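Local coordinates for mannosylglycerate hydrolase MGH1-like glycoside hydrolase domain-containing protein (Thermus thermophilus HB8, PDB 4WVB) that probably hydrolyses mannosylglycerate to mannose and glycerate, and glucosylglycerate to glucose and glycerate, as a glycoside hydrolase of family 63, at residues A[31-36]-A[67-72]; A[37-42]-A[411-416]; A[103-108]-A[238-243]; A[134-139]-A[246-251]. One frame throughout, in Å; residues are numbered along the deposited sequence.

Contact 1 (A[31-36]-A[67-72]); sequences QWLWDS and GMLPHI. With GLC (alpha-D-glucopyranose), chain F.
Trp32 is held between Ile72 on one face of its indole and the bound glucose on the other, where a short antiparallel beta bridge leads into helix 33-43 of the (alpha/alpha)6 barrel expected of this family. Sugar atom C6 lies 3.3 Å from Trp32 CD1, above the plane and toward the rim. The next residues supply the polar grip. Trp34 NE1 donates to glucose O3 at 3.0 Å and more weakly to O4. The carboxylate of Asp35 spans two hydroxyls, with OD1 accepting from O4 at 2.6 Å and OD2 from O6 at 2.9 Å. Behind the indole, Ile72 has CG1 beside its own backbone N (chi1 -53°), which brings this carbon 3.7 Å from the centroid of the five-membered ring of Trp32. Ile72 CG1 also lies over the centre of the His71 imidazole, filling the angle between two nearly perpendicular rings (87°). Trp32 occupies the N-cap position, and just after it Leu33 N donates to His71 O at 2.9 Å, approaching from above the carbonyl plane. Leu33 CD1 then packs on Leu69 CB. Further out, Ser99 OG engages His71 ND1, and Gln103 OE1 accepts from Trp34 N. The strand is tied to the first turn of the helix by Gln31 NE2, which donates to Ser36 OG at 2.9 Å with the hydroxyl close to its amide plane.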
loop_
_atom_site.group_PDB
_atom_site.type_symbol
_atom_site.label_atom_id
_atom_site.label_comp_id
_atom_site.label_asym_id
_atom_site.label_seq_id
_atom_site.Cartn_x
_atom_site.Cartn_y
_atom_site.Cartn_z
ATOM N N GLN A 31 1.259 -26.672 27.511
ATOM C CA GLN A 31 0.817 -26.219 26.193
ATOM C C GLN A 31 1.564 -24.946 25.802
ATOM O O GLN A 31 1.624 -24.023 26.590
ATOM C CB GLN A 31 -0.680 -25.938 26.220
ATOM C CG GLN A 31 -1.230 -25.417 24.903
ATOM C CD GLN A 31 -2.746 -25.457 24.822
ATOM O OE1 GLN A 31 -3.445 -25.438 25.846
ATOM N NE2 GLN A 31 -3.268 -25.484 23.593
ATOM N N TRP A 32 2.091 -24.881 24.577
ATOM C CA TRP A 32 2.832 -23.707 24.131
ATOM C C TRP A 32 1.986 -22.968 23.085
ATOM O O TRP A 32 1.321 -23.605 22.258
ATOM C CB TRP A 32 4.178 -24.114 23.525
ATOM C CG TRP A 32 5.424 -24.060 24.411
ATOM C CD1 TRP A 32 6.414 -23.101 24.379
ATOM C CD2 TRP A 32 5.842 -25.021 25.386
ATOM N NE1 TRP A 32 7.403 -23.411 25.273
ATOM C CE2 TRP A 32 7.078 -24.580 25.907
ATOM C CE3 TRP A 32 5.289 -26.200 25.876
ATOM C CZ2 TRP A 32 7.765 -25.279 26.897
ATOM C CZ3 TRP A 32 5.985 -26.906 26.854
ATOM C CH2 TRP A 32 7.194 -26.441 27.358
ATOM N N LEU A 33 2.057 -21.641 23.114
ATOM C CA LEU A 33 1.203 -20.769 22.299
ATOM C C LEU A 33 1.420 -20.935 20.804
ATOM O O LEU A 33 0.449 -21.257 20.076
ATOM C CB LEU A 33 1.421 -19.296 22.676
ATOM C CG LEU A 33 0.500 -18.204 22.113
ATOM C CD1 LEU A 33 0.804 -16.907 22.849
ATOM C CD2 LEU A 33 0.620 -17.960 20.617
ATOM N N TRP A 34 2.627 -20.678 20.292
ATOM C CA TRP A 34 2.727 -20.741 18.820
ATOM C C TRP A 34 2.759 -22.169 18.326
ATOM O O TRP A 34 2.177 -22.451 17.278
ATOM C CB TRP A 34 3.718 -19.781 18.108
ATOM C CG TRP A 34 5.150 -20.034 18.102
ATOM C CD1 TRP A 34 5.886 -20.688 19.040
ATOM C CD2 TRP A 34 6.083 -19.535 17.124
ATOM N NE1 TRP A 34 7.223 -20.648 18.688
ATOM C CE2 TRP A 34 7.362 -19.948 17.515
ATOM C CE3 TRP A 34 5.947 -18.785 15.948
ATOM C CZ2 TRP A 34 8.510 -19.631 16.777
ATOM C CZ3 TRP A 34 7.082 -18.482 15.209
ATOM C CH2 TRP A 34 8.341 -18.887 15.626
ATOM N N ASP A 35 3.326 -23.079 19.125
ATOM C CA ASP A 35 3.283 -24.501 18.780
ATOM C C ASP A 35 1.834 -24.947 18.567
ATOM O O ASP A 35 1.523 -25.566 17.551
ATOM C CB ASP A 35 3.944 -25.390 19.844
ATOM C CG ASP A 35 5.387 -25.030 20.090
ATOM O OD1 ASP A 35 5.639 -23.887 20.536
ATOM O OD2 ASP A 35 6.283 -25.890 19.833
ATOM N N SER A 36 0.950 -24.652 19.526
ATOM C CA SER A 36 -0.440 -25.079 19.402
ATOM C C SER A 36 -1.121 -24.534 18.146
ATOM O O SER A 36 -1.946 -25.218 17.532
ATOM C CB SER A 36 -1.260 -24.734 20.656
ATOM O OG SER A 36 -1.121 -25.748 21.639
ATOM N N GLY A 67 -6.768 -9.948 28.426
ATOM C CA GLY A 67 -6.600 -10.466 27.053
ATOM C C GLY A 67 -5.270 -11.152 26.757
ATOM O O GLY A 67 -5.122 -11.804 25.732
ATOM N N MET A 68 -4.294 -11.017 27.637
ATOM C CA MET A 68 -2.971 -11.629 27.444
ATOM C C MET A 68 -2.987 -13.136 27.208
ATOM O O MET A 68 -3.644 -13.883 27.943
ATOM C CB MET A 68 -2.098 -11.298 28.666
ATOM C CG MET A 68 -0.646 -11.742 28.579
ATOM S SD MET A 68 -0.327 -13.344 29.346
ATOM C CE MET A 68 1.464 -13.304 29.337
ATOM N N LEU A 69 -2.256 -13.603 26.190
ATOM C CA LEU A 69 -2.057 -15.048 25.989
ATOM C C LEU A 69 -0.614 -15.348 26.290
ATOM O O LEU A 69 0.278 -14.791 25.633
ATOM C CB LEU A 69 -2.347 -15.523 24.561
ATOM C CG LEU A 69 -3.608 -16.299 24.210
ATOM C CD1 LEU A 69 -3.387 -16.956 22.839
ATOM C CD2 LEU A 69 -4.042 -17.333 25.230
ATOM N N PRO A 70 -0.365 -16.249 27.255
ATOM C CA PRO A 70 0.974 -16.622 27.694
ATOM C C PRO A 70 1.610 -17.650 26.788
ATOM O O PRO A 70 0.900 -18.441 26.162
ATOM C CB PRO A 70 0.711 -17.282 29.036
ATOM C CG PRO A 70 -0.588 -17.992 28.810
ATOM C CD PRO A 70 -1.392 -17.056 27.949
ATOM N N HIS A 71 2.932 -17.692 26.763
ATOM C CA HIS A 71 3.602 -18.598 25.842
ATOM C C HIS A 71 3.491 -20.033 26.318
ATOM O O HIS A 71 3.538 -20.949 25.507
ATOM C CB HIS A 71 5.038 -18.139 25.521
ATOM C CG HIS A 71 6.110 -18.618 26.457
ATOM N ND1 HIS A 71 6.151 -18.291 27.797
ATOM C CD2 HIS A 71 7.236 -19.330 26.211
ATOM C CE1 HIS A 71 7.241 -18.799 28.341
ATOM N NE2 HIS A 71 7.917 -19.438 27.401
ATOM N N ILE A 72 3.328 -20.218 27.638
ATOM C CA ILE A 72 3.113 -21.529 28.215
ATOM C C ILE A 72 1.921 -21.486 29.164
ATOM O O ILE A 72 1.786 -20.562 29.995
ATOM C CB ILE A 72 4.339 -22.069 28.987
ATOM C CG1 ILE A 72 5.609 -22.034 28.119
ATOM C CG2 ILE A 72 4.091 -23.503 29.427
ATOM C CD1 ILE A 72 6.891 -22.285 28.889
HETATM C C1 GLC F . 11.664 -23.615 22.043
HETATM C C2 GLC F . 11.481 -22.957 20.654
HETATM C C3 GLC F . 10.163 -22.181 20.649
HETATM C C4 GLC F . 9.008 -23.145 20.929
HETATM C C5 GLC F . 9.272 -23.885 22.259
HETATM C C6 GLC F . 8.288 -25.023 22.499
HETATM O O1 GLC F . 11.752 -22.590 23.065
HETATM O O2 GLC F . 12.580 -22.097 20.333
HETATM O O3 GLC F . 9.996 -21.564 19.386
HETATM O O4 GLC F . 7.750 -22.416 20.881
HETATM O O5 GLC F . 10.568 -24.505 22.326
HETATM O O6 GLC F . 8.554 -26.068 21.587
#

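Contact 2 (A[37-42]-A[411-416])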
loop_
_atom_site.group_PDB
_atom_site.type_symbol
_atom_site.label_atom_id
_atom_site.label_comp_id
_atom_site.label_asym_id
_atom_site.label_seq_id
_atom_site.Cartn_x
_atom_site.Cartn_y
_atom_site.Cartn_z
ATOM N N ALA A 37 -0.795 -23.309 17.752
ATOM C CA ALA A 37 -1.353 -22.760 16.527
ATOM C C ALA A 37 -0.946 -23.582 15.300
ATOM O O ALA A 37 -1.783 -23.920 14.490
ATOM C CB ALA A 37 -0.910 -21.323 16.343
ATOM N N PHE A 38 0.338 -23.866 15.155
ATOM C CA PHE A 38 0.781 -24.679 14.001
ATOM C C PHE A 38 0.214 -26.086 14.101
ATOM O O PHE A 38 -0.156 -26.697 13.098
ATOM C CB PHE A 38 2.302 -24.771 13.904
ATOM C CG PHE A 38 2.984 -23.447 13.654
ATOM C CD1 PHE A 38 2.766 -22.743 12.475
ATOM C CD2 PHE A 38 3.799 -22.878 14.624
ATOM C CE1 PHE A 38 3.361 -21.514 12.272
ATOM C CE2 PHE A 38 4.416 -21.656 14.405
ATOM C CZ PHE A 38 4.197 -20.970 13.225
ATOM N N ILE A 39 0.126 -26.591 15.330
ATOM C CA ILE A 39 -0.352 -27.957 15.556
ATOM C C ILE A 39 -1.805 -28.086 15.152
ATOM O O ILE A 39 -2.203 -29.074 14.541
ATOM C CB ILE A 39 -0.108 -28.397 17.004
ATOM C CG1 ILE A 39 1.392 -28.629 17.214
ATOM C CG2 ILE A 39 -0.882 -29.669 17.348
ATOM C CD1 ILE A 39 1.826 -28.538 18.665
ATOM N N ALA A 40 -2.608 -27.071 15.445
ATOM C CA ALA A 40 -4.002 -27.139 15.055
ATOM C C ALA A 40 -4.155 -27.347 13.545
ATOM O O ALA A 40 -5.059 -28.051 13.119
ATOM C CB ALA A 40 -4.740 -25.885 15.518
ATOM N N LEU A 41 -3.270 -26.753 12.745
ATOM C CA LEU A 41 -3.287 -26.949 11.291
ATOM C C LEU A 41 -3.099 -28.425 10.942
ATOM O O LEU A 41 -3.748 -28.949 10.004
ATOM C CB LEU A 41 -2.213 -26.080 10.606
ATOM C CG LEU A 41 -2.413 -24.564 10.572
ATOM C CD1 LEU A 41 -1.242 -23.895 9.904
ATOM C CD2 LEU A 41 -3.710 -24.184 9.885
ATOM N N GLY A 42 -2.197 -29.080 11.676
ATOM C CA GLY A 42 -1.976 -30.535 11.530
ATOM C C GLY A 42 -3.207 -31.376 11.784
ATOM O O GLY A 42 -3.547 -32.281 11.008
ATOM N N SER A 411 6.532 -29.842 13.426
ATOM C CA SER A 411 7.119 -30.410 12.220
ATOM C C SER A 411 6.141 -31.416 11.640
ATOM O O SER A 411 5.812 -31.365 10.454
ATOM C CB SER A 411 8.458 -31.053 12.536
ATOM O OG SER A 411 9.374 -30.087 12.993
ATOM N N ALA A 412 5.654 -32.307 12.497
ATOM C CA ALA A 412 4.674 -33.302 12.103
ATOM C C ALA A 412 3.405 -32.610 11.581
ATOM O O ALA A 412 2.857 -32.958 10.526
ATOM C CB ALA A 412 4.339 -34.188 13.292
ATOM N N ALA A 413 2.961 -31.597 12.318
ATOM C CA ALA A 413 1.728 -30.913 11.939
ATOM C C ALA A 413 1.854 -30.218 10.609
ATOM O O ALA A 413 0.919 -30.259 9.795
ATOM C CB ALA A 413 1.296 -29.920 13.002
ATOM N N LEU A 414 2.978 -29.559 10.363
ATOM C CA LEU A 414 3.146 -28.875 9.088
ATOM C C LEU A 414 3.455 -29.834 7.936
ATOM O O LEU A 414 3.120 -29.531 6.807
ATOM C CB LEU A 414 4.183 -27.762 9.175
ATOM C CG LEU A 414 3.665 -26.616 10.065
ATOM C CD1 LEU A 414 4.812 -25.664 10.320
ATOM C CD2 LEU A 414 2.453 -25.925 9.452
ATOM N N ALA A 415 4.086 -30.983 8.216
ATOM C CA ALA A 415 4.137 -32.048 7.194
ATOM C C ALA A 415 2.733 -32.412 6.721
ATOM O O ALA A 415 2.470 -32.509 5.510
ATOM C CB ALA A 415 4.830 -33.269 7.737
ATOM N N LEU A 416 1.821 -32.610 7.671
ATOM C CA LEU A 416 0.440 -32.925 7.331
ATOM C C LEU A 416 -0.236 -31.776 6.589
ATOM O O LEU A 416 -0.875 -31.972 5.544
ATOM C CB LEU A 416 -0.345 -33.271 8.582
ATOM C CG LEU A 416 -0.060 -34.643 9.154
ATOM C CD1 LEU A 416 -0.456 -34.662 10.610
ATOM C CD2 LEU A 416 -0.764 -35.728 8.352
#
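Phe38 and Leu414 meet obliquely between helices 33-43 and 409-418, Phe38 CD1 lying 4.2 Å from Leu414 CD1. Leu414 has its CG beside the backbone N (chi1 -68°), which swings the end of the side chain toward the facing helix. There the branches divide their work: CD1 reaches the phenyl ring, while CD2 comes within 4.2 Å of Leu41 CD1, one turn further along. The middle of the contact is made by much smaller groups. Ala413 directs its methyl toward the opposing backbone, with CB 3.5 Å from Phe38 O and 3.6 Å from Ile39 CA. Gly42, having no side chain, lets the backbones come together, and its CA approaches Ala413 O at 3.4 Å. At the C-terminal end Leu416 CD1 lies 3.9 Å from Gly42 O. The two short helical segments cross at 43° with their axes only 7.4 Å apart, a tight approach that brings the last helix of the chain back onto one near its beginning, consistent with closure of the (alpha/alpha)6 barrel. Phe38 also meets the ring of Trp34, which binds the sugar, with planes at about 60°, and separately packs edge-to-face with Trp410. With no hydrogen bond between the segments and all touching residues buried, the pairing depends on close van der Waals fit of small groups against the backbone, flanked by leucine and phenylalanine packing, and its specificity probably comes from shape.

Contact 3 (A[103-108]-A[238-243]); sequences QPPVVA and NAILQR. With GLC (alpha-D-glucopyranose), chain F.
Ile240 drives into the bend formed by Pro104, Pro105 and Val106, through which the chain passes from the sugar site into helix 107-117. From the backbone of helix 235-254 its CB points toward this bend and then forks. The CG2 branch, anti to the backbone N, presses on the turn itself: it lies 3.4 Å from Val106 N, 3.6 Å from Pro105 C and 3.8 Å from Val106 CB. The other branch runs through CG1, extended at chi2 173°, and ends with CD1 3.8 Å from Pro104 CB. Leu241, the next residue of the helix, packs on the Pro105 ring: Pro105 CG rests against both its CB and its CD1, each at 3.7 Å. Pro105 is the centre of an inverse gamma turn, closed by a weak hydrogen bond from Val106 N to Pro104 O. Just before the turn, Gln103 extends to the glucose, where NE2 donates to O4 at 2.9 Å (135° at the hydrogen). Pro104 in turn packs on Trp34, linking the apolar wedge with the substrate site of this barrel. No hydrogen bond joins the two segments, so the bend is located against the helix by methyl and proline-ring packing, and the polar bonding of Gln103 is directed to the sugar and to helix 33-43.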
loop_
_atom_site.group_PDB
_atom_site.type_symbol
_atom_site.label_atom_id
_atom_site.label_comp_id
_atom_site.label_asym_id
_atom_site.label_seq_id
_atom_site.Cartn_x
_atom_site.Cartn_y
_atom_site.Cartn_z
ATOM N N GLN A 103 4.154 -14.961 22.965
ATOM C CA GLN A 103 4.901 -15.601 21.865
ATOM C C GLN A 103 4.260 -15.128 20.546
ATOM O O GLN A 103 3.209 -14.472 20.567
ATOM C CB GLN A 103 4.822 -17.121 21.995
ATOM C CG GLN A 103 6.155 -17.806 22.126
ATOM C CD GLN A 103 6.086 -19.334 22.116
ATOM O OE1 GLN A 103 5.012 -19.990 22.062
ATOM N NE2 GLN A 103 7.229 -19.901 22.216
ATOM N N PRO A 104 4.873 -15.452 19.392
ATOM C CA PRO A 104 4.373 -14.865 18.153
ATOM C C PRO A 104 2.888 -15.204 17.894
ATOM O O PRO A 104 2.491 -16.367 17.985
ATOM C CB PRO A 104 5.324 -15.452 17.109
ATOM C CG PRO A 104 6.612 -15.610 17.867
ATOM C CD PRO A 104 6.158 -16.144 19.191
ATOM N N PRO A 105 2.052 -14.188 17.595
ATOM C CA PRO A 105 0.596 -14.345 17.523
ATOM C C PRO A 105 0.100 -14.818 16.146
ATOM O O PRO A 105 -0.664 -14.121 15.461
ATOM C CB PRO A 105 0.097 -12.939 17.842
ATOM C CG PRO A 105 1.156 -12.044 17.268
ATOM C CD PRO A 105 2.445 -12.764 17.527
ATOM N N VAL A 106 0.499 -16.036 15.782
ATOM C CA VAL A 106 0.059 -16.624 14.524
ATOM C C VAL A 106 -1.368 -17.135 14.640
ATOM O O VAL A 106 -2.007 -17.468 13.640
ATOM C CB VAL A 106 1.043 -17.740 14.071
ATOM C CG1 VAL A 106 0.851 -19.000 14.877
ATOM C CG2 VAL A 106 0.872 -18.017 12.573
ATOM N N VAL A 107 -1.915 -17.169 15.859
ATOM C CA VAL A 107 -3.200 -17.809 16.066
ATOM C C VAL A 107 -4.386 -17.351 15.195
ATOM O O VAL A 107 -5.156 -18.203 14.732
ATOM C CB VAL A 107 -3.586 -17.906 17.577
ATOM C CG1 VAL A 107 -3.701 -16.554 18.241
ATOM C CG2 VAL A 107 -4.832 -18.750 17.746
ATOM N N ALA A 108 -4.530 -16.054 14.938
ATOM C CA ALA A 108 -5.688 -15.585 14.197
ATOM C C ALA A 108 -5.663 -16.106 12.761
ATOM O O ALA A 108 -6.693 -16.421 12.197
ATOM C CB ALA A 108 -5.784 -14.051 14.212
ATOM N N ASN A 238 6.428 -9.083 14.659
ATOM C CA ASN A 238 5.601 -8.050 14.055
ATOM C C ASN A 238 5.021 -8.477 12.719
ATOM O O ASN A 238 3.885 -8.161 12.410
ATOM C CB ASN A 238 6.355 -6.717 13.974
ATOM C CG ASN A 238 6.308 -5.953 15.301
ATOM O OD1 ASN A 238 5.300 -5.320 15.611
ATOM N ND2 ASN A 238 7.352 -6.102 16.119
ATOM N N ALA A 239 5.794 -9.211 11.934
ATOM C CA ALA A 239 5.292 -9.670 10.641
ATOM C C ALA A 239 4.134 -10.659 10.839
ATOM O O ALA A 239 3.105 -10.575 10.153
ATOM C CB ALA A 239 6.421 -10.310 9.850
ATOM N N ILE A 240 4.306 -11.570 11.799
ATOM C CA ILE A 240 3.317 -12.556 12.181
ATOM C C ILE A 240 2.056 -11.837 12.714
ATOM O O ILE A 240 0.946 -12.138 12.311
ATOM C CB ILE A 240 3.908 -13.552 13.175
ATOM C CG1 ILE A 240 4.899 -14.473 12.413
ATOM C CG2 ILE A 240 2.819 -14.409 13.829
ATOM C CD1 ILE A 240 5.687 -15.408 13.306
ATOM N N LEU A 241 2.242 -10.861 13.583
ATOM C CA LEU A 241 1.110 -10.066 14.071
ATOM C C LEU A 241 0.377 -9.327 12.963
ATOM O O LEU A 241 -0.855 -9.279 12.931
ATOM C CB LEU A 241 1.608 -9.089 15.140
ATOM C CG LEU A 241 0.545 -8.211 15.770
ATOM C CD1 LEU A 241 -0.666 -8.967 16.318
ATOM C CD2 LEU A 241 1.226 -7.429 16.885
ATOM N N GLN A 242 1.113 -8.748 12.031
ATOM C CA GLN A 242 0.470 -8.042 10.923
ATOM C C GLN A 242 -0.321 -8.981 10.022
ATOM O O GLN A 242 -1.445 -8.665 9.632
ATOM C CB GLN A 242 1.467 -7.167 10.157
ATOM C CG GLN A 242 0.868 -6.371 9.000
ATOM C CD GLN A 242 -0.015 -5.196 9.460
ATOM O OE1 GLN A 242 -0.334 -5.074 10.647
ATOM N NE2 GLN A 242 -0.398 -4.356 8.529
ATOM N N ARG A 243 0.238 -10.139 9.683
ATOM C CA ARG A 243 -0.547 -11.151 8.973
ATOM C C ARG A 243 -1.805 -11.519 9.753
ATOM O O ARG A 243 -2.896 -11.604 9.217
ATOM C CB ARG A 243 0.281 -12.410 8.726
ATOM C CG ARG A 243 -0.445 -13.550 8.035
ATOM C CD ARG A 243 -1.232 -13.170 6.804
ATOM N NE ARG A 243 -1.890 -14.343 6.243
ATOM C CZ ARG A 243 -1.330 -15.221 5.384
ATOM N NH1 ARG A 243 -0.081 -15.060 4.960
ATOM N NH2 ARG A 243 -2.031 -16.265 4.966
HETATM C C1 GLC F . 11.664 -23.615 22.043
HETATM C C2 GLC F . 11.481 -22.957 20.654
HETATM C C3 GLC F . 10.163 -22.181 20.649
HETATM C C4 GLC F . 9.008 -23.145 20.929
HETATM C C5 GLC F . 9.272 -23.885 22.259
HETATM C C6 GLC F . 8.288 -25.023 22.499
HETATM O O1 GLC F . 11.752 -22.590 23.065
HETATM O O2 GLC F . 12.580 -22.097 20.333
HETATM O O3 GLC F . 9.996 -21.564 19.386
HETATM O O4 GLC F . 7.750 -22.416 20.881
HETATM O O5 GLC F . 10.568 -24.505 22.326
HETATM O O6 GLC F . 8.554 -26.068 21.587
#

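Contact 4 (A[134-139]-A[246-251]); sequences KLLAFH and RDLYAL
Leu248 is the centre of this contact, dividing its two methyl groups between Leu135 and His139. CD1 of Leu248 packs against Leu135 CB at 3.7 Å as the two side chains slide past each other in opposite directions. Its CD2 sits over the middle of the His139 imidazole, 3.9 Å from the centroid and 10° off the ring normal, a CH-pi contact. With its CG anti to the backbone N (chi1 -172°), Leu248 spans the separation of the two segment axes, 11.2 Å at their closest approach. The margins are looser. Leu136, which is partly exposed, brings CD1 only to 4.3 Å from Leu248 CD2, and Leu135 CD1 stands equally far from Leu251 CD2. The imidazole is oriented by a hydrogen bond between His139 ND1 and Asn245 OD1. The segments run roughly antiparallel, at 146°, and join helix 121-146 to helix 235-254. Helix 107-117 covers one side through Leu135 and Leu251, helix 260-275 meets Leu136 and His139, and from helix 235-254 itself Tyr249 OH is hydrogen-bonded to Thr151 O of the second subunit.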
loop_
_atom_site.group_PDB
_atom_site.type_symbol
_atom_site.label_atom_id
_atom_site.label_comp_id
_atom_site.label_asym_id
_atom_site.label_seq_id
_atom_site.Cartn_x
_atom_site.Cartn_y
_atom_site.Cartn_z
ATOM N N LYS A 134 -12.015 -13.231 21.827
ATOM C CA LYS A 134 -10.803 -13.631 22.524
ATOM C C LYS A 134 -9.557 -13.301 21.714
ATOM O O LYS A 134 -8.563 -12.814 22.256
ATOM C CB LYS A 134 -10.863 -15.117 22.816
ATOM C CG LYS A 134 -12.010 -15.510 23.727
ATOM C CD LYS A 134 -12.001 -17.009 23.964
ATOM C CE LYS A 134 -13.212 -17.477 24.734
ATOM N NZ LYS A 134 -13.331 -16.743 26.013
ATOM N N LEU A 135 -9.595 -13.570 20.406
ATOM C CA LEU A 135 -8.503 -13.134 19.539
ATOM C C LEU A 135 -8.352 -11.631 19.574
ATOM O O LEU A 135 -7.257 -11.116 19.711
ATOM C CB LEU A 135 -8.763 -13.537 18.091
ATOM C CG LEU A 135 -8.597 -15.006 17.817
ATOM C CD1 LEU A 135 -9.333 -15.338 16.511
ATOM C CD2 LEU A 135 -7.131 -15.383 17.713
ATOM N N LEU A 136 -9.468 -10.942 19.421
ATOM C CA LEU A 136 -9.481 -9.506 19.410
ATOM C C LEU A 136 -8.894 -8.960 20.724
ATOM O O LEU A 136 -8.110 -7.996 20.717
ATOM C CB LEU A 136 -10.898 -9.008 19.193
ATOM C CG LEU A 136 -11.127 -7.507 19.104
ATOM C CD1 LEU A 136 -10.482 -6.933 17.837
ATOM C CD2 LEU A 136 -12.625 -7.207 19.144
ATOM N N ALA A 137 -9.258 -9.575 21.850
ATOM C CA ALA A 137 -8.699 -9.148 23.164
ATOM C C ALA A 137 -7.189 -9.389 23.307
ATOM O O ALA A 137 -6.489 -8.604 23.934
ATOM C CB ALA A 137 -9.487 -9.780 24.308
ATOM N N PHE A 138 -6.671 -10.452 22.687
ATOM C CA PHE A 138 -5.262 -10.719 22.645
ATOM C C PHE A 138 -4.466 -9.696 21.799
ATOM O O PHE A 138 -3.433 -9.184 22.243
ATOM C CB PHE A 138 -5.026 -12.137 22.142
ATOM C CG PHE A 138 -3.567 -12.522 22.006
ATOM C CD1 PHE A 138 -2.604 -12.115 22.934
ATOM C CD2 PHE A 138 -3.156 -13.304 20.939
ATOM C CE1 PHE A 138 -1.277 -12.482 22.807
ATOM C CE2 PHE A 138 -1.824 -13.672 20.804
ATOM C CZ PHE A 138 -0.888 -13.276 21.735
ATOM N N HIS A 139 -4.930 -9.405 20.584
ATOM C CA HIS A 139 -4.291 -8.373 19.772
ATOM C C HIS A 139 -4.333 -7.012 20.503
ATOM O O HIS A 139 -3.378 -6.257 20.529
ATOM C CB HIS A 139 -4.979 -8.243 18.418
ATOM C CG HIS A 139 -4.697 -9.375 17.482
ATOM N ND1 HIS A 139 -4.356 -9.172 16.163
ATOM C CD2 HIS A 139 -4.677 -10.707 17.677
ATOM C CE1 HIS A 139 -4.126 -10.346 15.585
ATOM N NE2 HIS A 139 -4.328 -11.293 16.476
ATOM N N ARG A 246 -4.489 -8.857 9.523
ATOM C CA ARG A 246 -5.209 -8.991 8.253
ATOM C C ARG A 246 -6.246 -10.128 8.273
ATOM O O ARG A 246 -7.377 -9.994 7.808
ATOM C CB ARG A 246 -4.201 -9.218 7.116
ATOM C CG ARG A 246 -3.297 -8.052 6.851
ATOM C CD ARG A 246 -3.967 -7.042 5.949
ATOM N NE ARG A 246 -3.078 -5.944 5.606
ATOM C CZ ARG A 246 -3.423 -4.913 4.844
ATOM N NH1 ARG A 246 -4.620 -4.832 4.304
ATOM N NH2 ARG A 246 -2.536 -3.955 4.606
ATOM N N ASP A 247 -5.872 -11.262 8.839
ATOM C CA ASP A 247 -6.741 -12.409 8.886
ATOM C C ASP A 247 -7.878 -12.210 9.902
ATOM O O ASP A 247 -8.981 -12.671 9.688
ATOM C CB ASP A 247 -5.926 -13.671 9.160
ATOM C CG ASP A 247 -5.053 -14.041 7.972
ATOM O OD1 ASP A 247 -5.493 -13.777 6.832
ATOM O OD2 ASP A 247 -3.959 -14.609 8.176
ATOM N N LEU A 248 -7.600 -11.458 10.959
ATOM C CA LEU A 248 -8.625 -11.151 11.974
ATOM C C LEU A 248 -9.650 -10.201 11.395
ATOM O O LEU A 248 -10.853 -10.337 11.668
ATOM C CB LEU A 248 -7.986 -10.592 13.257
ATOM C CG LEU A 248 -8.934 -10.401 14.464
ATOM C CD1 LEU A 248 -9.514 -11.713 14.929
ATOM C CD2 LEU A 248 -8.146 -9.717 15.566
ATOM N N TYR A 249 -9.181 -9.239 10.597
ATOM C CA TYR A 249 -10.080 -8.370 9.846
ATOM C C TYR A 249 -11.027 -9.181 8.961
ATOM O O TYR A 249 -12.238 -8.966 8.972
ATOM C CB TYR A 249 -9.280 -7.342 9.011
ATOM C CG TYR A 249 -10.163 -6.616 8.043
ATOM C CD1 TYR A 249 -10.849 -5.473 8.418
ATOM C CD2 TYR A 249 -10.364 -7.112 6.736
ATOM C CE1 TYR A 249 -11.706 -4.840 7.536
ATOM C CE2 TYR A 249 -11.214 -6.482 5.853
ATOM C CZ TYR A 249 -11.868 -5.330 6.250
ATOM O OH TYR A 249 -12.723 -4.736 5.370
ATOM N N ALA A 250 -10.492 -10.122 8.179
ATOM C CA ALA A 250 -11.315 -10.937 7.284
ATOM C C ALA A 250 -12.367 -11.709 8.096
ATOM O O ALA A 250 -13.547 -11.738 7.735
ATOM C CB ALA A 250 -10.441 -11.919 6.503
ATOM N N LEU A 251 -11.950 -12.275 9.223
ATOM C CA LEU A 251 -12.875 -12.993 10.090
ATOM C C LEU A 251 -13.964 -12.050 10.615
ATOM O O LEU A 251 -15.141 -12.403 10.632
ATOM C CB LEU A 251 -12.125 -13.608 11.254
ATOM C CG LEU A 251 -12.614 -14.875 11.908
ATOM C CD1 LEU A 251 -12.996 -15.949 10.891
ATOM C CD2 LEU A 251 -11.481 -15.358 12.804
#

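In the fold
Contacts 1 and 3 both reach the bound glucose and touch directly beside it, where His71 CB packs on Gln103 CG. Contact 1 joins its segments by one backbone hydrogen bond and ring packing and adds polar bonds to the sugar, whereas contacts 2, 3 and 4 join their segments by apolar packing or CH-pi contact alone. Helix 33-43 serves contacts 1 and 2, and helix 235-254 serves contacts 3 and 4. Contact 3 lies nearest the middle of the chain, its centre about 6 Å away; contact 4, at about 15 Å, is still largely buried but has a partly exposed margin and borders the second subunit. Contact 2 closes the longest loop in sequence and encloses contacts 3 and 4 within it.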